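Local coordinates for FHA domain-containing protein FhaA (Mycobacterium tuberculosis, PDB 3PO8) that regulates cell growth and peptidoglycan synthesis by binding MviN, and uses its C-terminal FHA domain to recognise phosphorylated partners such as MviN and PknB, at residues 37-47 against 85-93. Sequence-based numbering, arbitrary orientation.
Sequences LPDTGVSRRHL and IRLGHSEII. With PO4 (phosphate ion), chain B.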
loop_
_atom_site.group_PDB
_atom_site.type_symbol
_atom_site.label_atom_id
_atom_site.label_comp_id
_atom_site.label_asym_id
_atom_site.label_seq_id
_atom_site.Cartn_x
_atom_site.Cartn_y
_atom_site.Cartn_z
ATOM N N LEU A 37 7.290 4.252 5.707
ATOM C CA LEU A 37 6.784 5.636 5.630
ATOM C C LEU A 37 7.171 6.438 6.877
ATOM O O LEU A 37 6.910 5.999 7.994
ATOM C CB LEU A 37 5.261 5.666 5.474
ATOM C CG LEU A 37 4.656 4.879 4.322
ATOM C CD1 LEU A 37 3.174 5.171 4.127
ATOM C CD2 LEU A 37 5.381 5.100 3.043
ATOM N N PRO A 38 7.724 7.645 6.677
ATOM C CA PRO A 38 8.130 8.529 7.751
ATOM C C PRO A 38 6.944 9.379 8.224
ATOM O O PRO A 38 6.850 10.569 7.933
ATOM C CB PRO A 38 9.201 9.372 7.089
ATOM C CG PRO A 38 8.734 9.510 5.735
ATOM C CD PRO A 38 8.193 8.173 5.388
ATOM N N ASP A 39 6.021 8.715 8.893
ATOM C CA ASP A 39 4.718 9.288 9.243
ATOM C C ASP A 39 4.331 8.699 10.575
ATOM O O ASP A 39 4.137 7.496 10.694
ATOM C CB ASP A 39 3.725 8.914 8.132
ATOM C CG ASP A 39 2.348 9.518 8.318
ATOM O OD1 ASP A 39 1.959 9.848 9.450
ATOM O OD2 ASP A 39 1.636 9.665 7.311
ATOM N N THR A 40 4.229 9.549 11.599
ATOM C CA THR A 40 3.952 9.062 12.942
ATOM C C THR A 40 2.515 8.580 13.104
ATOM O O THR A 40 2.189 7.919 14.087
ATOM C CB THR A 40 4.254 10.123 14.014
ATOM O OG1 THR A 40 3.518 11.317 13.723
ATOM C CG2 THR A 40 5.752 10.403 14.043
ATOM N N GLY A 41 1.672 8.891 12.125
ATOM C CA GLY A 41 0.298 8.408 12.148
ATOM C C GLY A 41 0.151 7.014 11.563
ATOM O O GLY A 41 -0.925 6.435 11.637
ATOM N N VAL A 42 1.236 6.475 10.996
ATOM C CA VAL A 42 1.275 5.167 10.368
ATOM C C VAL A 42 1.861 4.184 11.376
ATOM O O VAL A 42 2.899 4.455 11.986
ATOM C CB VAL A 42 2.144 5.222 9.096
ATOM C CG1 VAL A 42 2.387 3.814 8.503
ATOM C CG2 VAL A 42 1.483 6.145 8.115
ATOM N N SER A 43 1.216 3.047 11.542
ATOM C CA SER A 43 1.659 2.037 12.506
ATOM C C SER A 43 2.959 1.387 12.027
ATOM O O SER A 43 3.311 1.471 10.854
ATOM C CB SER A 43 0.577 0.989 12.744
ATOM O OG SER A 43 -0.493 1.572 13.440
ATOM N N ARG A 44 3.684 0.757 12.945
ATOM C CA ARG A 44 4.959 0.115 12.599
ATOM C C ARG A 44 4.736 -0.895 11.460
ATOM O O ARG A 44 5.479 -0.931 10.487
ATOM C CB ARG A 44 5.586 -0.535 13.829
ATOM C CG ARG A 44 6.219 0.481 14.737
ATOM C CD ARG A 44 6.511 -0.125 16.083
ATOM N NE ARG A 44 5.334 -0.062 16.950
ATOM C CZ ARG A 44 5.195 -0.743 18.086
ATOM N NH1 ARG A 44 6.157 -1.559 18.514
ATOM N NH2 ARG A 44 4.084 -0.610 18.806
ATOM N N ARG A 45 3.713 -1.723 11.605
ATOM C CA ARG A 45 3.244 -2.605 10.520
ATOM C C ARG A 45 1.781 -2.252 10.316
ATOM O O ARG A 45 0.925 -2.612 11.119
ATOM C CB ARG A 45 3.399 -4.067 10.917
ATOM C CG ARG A 45 4.838 -4.431 11.211
ATOM C CD ARG A 45 4.967 -5.902 11.636
ATOM N NE ARG A 45 5.052 -6.759 10.462
ATOM C CZ ARG A 45 5.109 -8.091 10.478
ATOM N NH1 ARG A 45 5.079 -8.771 11.623
ATOM N NH2 ARG A 45 5.195 -8.749 9.331
ATOM N N HIS A 46 1.498 -1.473 9.279
ATOM C CA HIS A 46 0.201 -0.831 9.152
ATOM C C HIS A 46 -0.766 -1.579 8.267
ATOM O O HIS A 46 -1.936 -1.766 8.624
ATOM C CB HIS A 46 0.376 0.593 8.652
ATOM C CG HIS A 46 -0.856 1.434 8.762
ATOM N ND1 HIS A 46 -0.959 2.463 9.669
ATOM C CD2 HIS A 46 -1.999 1.447 8.040
ATOM C CE1 HIS A 46 -2.132 3.051 9.526
ATOM N NE2 HIS A 46 -2.788 2.452 8.544
ATOM N N LEU A 47 -0.306 -1.961 7.081
ATOM C CA LEU A 47 -1.108 -2.757 6.199
ATOM C C LEU A 47 -0.206 -3.684 5.439
ATOM O O LEU A 47 0.998 -3.465 5.366
ATOM C CB LEU A 47 -1.975 -1.899 5.266
ATOM C CG LEU A 47 -1.240 -0.993 4.288
ATOM C CD1 LEU A 47 -0.872 -1.740 2.997
ATOM C CD2 LEU A 47 -2.077 0.231 3.899
ATOM N N ILE A 85 -4.687 4.838 -1.611
ATOM C CA ILE A 85 -4.642 4.362 -0.216
ATOM C C ILE A 85 -4.266 5.511 0.702
ATOM O O ILE A 85 -3.309 6.208 0.428
ATOM C CB ILE A 85 -3.609 3.232 -0.044
ATOM C CG1 ILE A 85 -3.878 2.096 -1.031
ATOM C CG2 ILE A 85 -3.623 2.756 1.421
ATOM C CD1 ILE A 85 -2.655 1.251 -1.241
ATOM N N ARG A 86 -5.000 5.714 1.787
ATOM C CA ARG A 86 -4.633 6.724 2.768
ATOM C C ARG A 86 -4.400 6.108 4.119
ATOM O O ARG A 86 -5.166 5.271 4.578
ATOM C CB ARG A 86 -5.680 7.809 2.857
ATOM C CG ARG A 86 -5.688 8.653 1.620
ATOM C CD ARG A 86 -6.780 9.708 1.633
ATOM N NE ARG A 86 -6.704 10.513 0.415
ATOM C CZ ARG A 86 -7.293 10.236 -0.752
ATOM N NH1 ARG A 86 -8.072 9.170 -0.905
ATOM N NH2 ARG A 86 -7.107 11.061 -1.792
ATOM N N LEU A 87 -3.296 6.506 4.713
ATOM C CA LEU A 87 -2.895 6.008 6.011
ATOM C C LEU A 87 -2.074 7.079 6.650
ATOM O O LEU A 87 -1.236 7.701 6.001
ATOM C CB LEU A 87 -2.091 4.711 5.875
ATOM C CG LEU A 87 -0.733 4.701 5.183
ATOM C CD1 LEU A 87 -0.049 3.350 5.426
ATOM C CD2 LEU A 87 -0.807 4.976 3.676
ATOM N N GLY A 88 -2.305 7.314 7.926
ATOM C CA GLY A 88 -1.711 8.456 8.580
ATOM C C GLY A 88 -1.989 9.729 7.812
ATOM O O GLY A 88 -3.137 10.043 7.501
ATOM N N HIS A 89 -0.919 10.454 7.506
ATOM C CA HIS A 89 -0.962 11.672 6.741
ATOM C C HIS A 89 -0.523 11.413 5.305
ATOM O O HIS A 89 -0.304 12.351 4.530
ATOM C CB HIS A 89 -0.023 12.707 7.391
ATOM C CG HIS A 89 -0.182 12.826 8.881
ATOM N ND1 HIS A 89 -1.032 13.739 9.467
ATOM C CD2 HIS A 89 0.389 12.140 9.899
ATOM C CE1 HIS A 89 -0.970 13.614 10.782
ATOM N NE2 HIS A 89 -0.115 12.649 11.069
ATOM N N SER A 90 -0.410 10.138 4.939
ATOM C CA SER A 90 0.170 9.740 3.676
ATOM C C SER A 90 -0.888 9.274 2.675
ATOM O O SER A 90 -1.951 8.759 3.055
ATOM C CB SER A 90 1.163 8.596 3.892
ATOM O OG SER A 90 2.249 8.974 4.718
ATOM N N GLU A 91 -0.569 9.421 1.393
ATOM C CA GLU A 91 -1.436 9.001 0.296
ATOM C C GLU A 91 -0.595 8.231 -0.685
ATOM O O GLU A 91 0.459 8.698 -1.095
ATOM C CB GLU A 91 -2.070 10.207 -0.410
ATOM C CG GLU A 91 -2.818 11.147 0.509
ATOM C CD GLU A 91 -3.678 12.146 -0.265
ATOM O OE1 GLU A 91 -3.476 12.286 -1.498
ATOM O OE2 GLU A 91 -4.553 12.788 0.362
ATOM N N ILE A 92 -1.069 7.047 -1.059
ATOM C CA ILE A 92 -0.374 6.186 -2.002
ATOM C C ILE A 92 -1.252 5.885 -3.198
ATOM O O ILE A 92 -2.373 5.406 -3.048
ATOM C CB ILE A 92 0.016 4.887 -1.333
ATOM C CG1 ILE A 92 1.063 5.157 -0.254
ATOM C CG2 ILE A 92 0.540 3.889 -2.357
ATOM C CD1 ILE A 92 1.372 3.982 0.649
ATOM N N ILE A 93 -0.744 6.160 -4.388
ATOM C CA ILE A 93 -1.446 5.882 -5.634
ATOM C C ILE A 93 -1.023 4.522 -6.166
ATOM O O ILE A 93 0.169 4.232 -6.296
ATOM C CB ILE A 93 -1.133 6.956 -6.705
ATOM C CG1 ILE A 93 -1.444 8.362 -6.151
ATOM C CG2 ILE A 93 -1.927 6.700 -7.976
ATOM C CD1 ILE A 93 -0.840 9.507 -6.936
HETATM P P PO4 B . 1.443 1.033 16.323
HETATM O O1 PO4 B . 0.839 -0.354 16.326
HETATM O O2 PO4 B . 1.756 1.367 17.776
HETATM O O3 PO4 B . 2.725 0.947 15.536
HETATM O O4 PO4 B . 0.462 2.047 15.802
HETATM O O HOH W 1 0.627 11.650 13.971
#
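Asp39 reaches from the 37-47 loop to the hairpin turn of 85-93 and accepts two hydrogen bonds there, both on one carboxylate oxygen. Backbone N of His89 donates to the syn lone pair of Asp39 OD2 at 2.7 Å, with an N-H...O angle of 144°. Ser90 OG gives its proton to the anti lone pair of Asp39 OD2 at 2.8 Å. The carboxylate gets there because CG stands anti to the backbone N of Asp39 (chi1 -176°). The donors sit on the type II' beta turn from Leu87 to Ser90. Gly88 fits closely against Gly41, their CA atoms 4.1 Å apart. Farther out, one water joins Thr40 OG1 to NE2 of His89.

Toward the core, Leu87 is the hub of the packing. Its CB sits over one face of the His46 ring, 4.0 Å from the ring centroid. ND1 of His46 accepts from the N of Ser43 at 2.9 Å, in the ring plane, and NE2 bonds to the O of Gly66 beyond the loop. CD1 of Leu87 meets CD1 of Leu37 at 3.9 Å, the two side chains crossing nearly at right angles. CG2 of Val42 leans on CG of the same leucine. Leu47 and Ile85 extend this apolar layer between the two sheets of the FHA sandwich.

The same loop holds a phosphate ion through Ser43 OG and Arg44, with Thr64 completing the grip. The ion, probably from the crystallisation liquor, is consistent with the phosphate of a bound phosphothreonine. One doubly gripped carboxylate oxygen and the apolar layer round Leu87 thus join this phosphate-binding loop to the 85-93 hairpin.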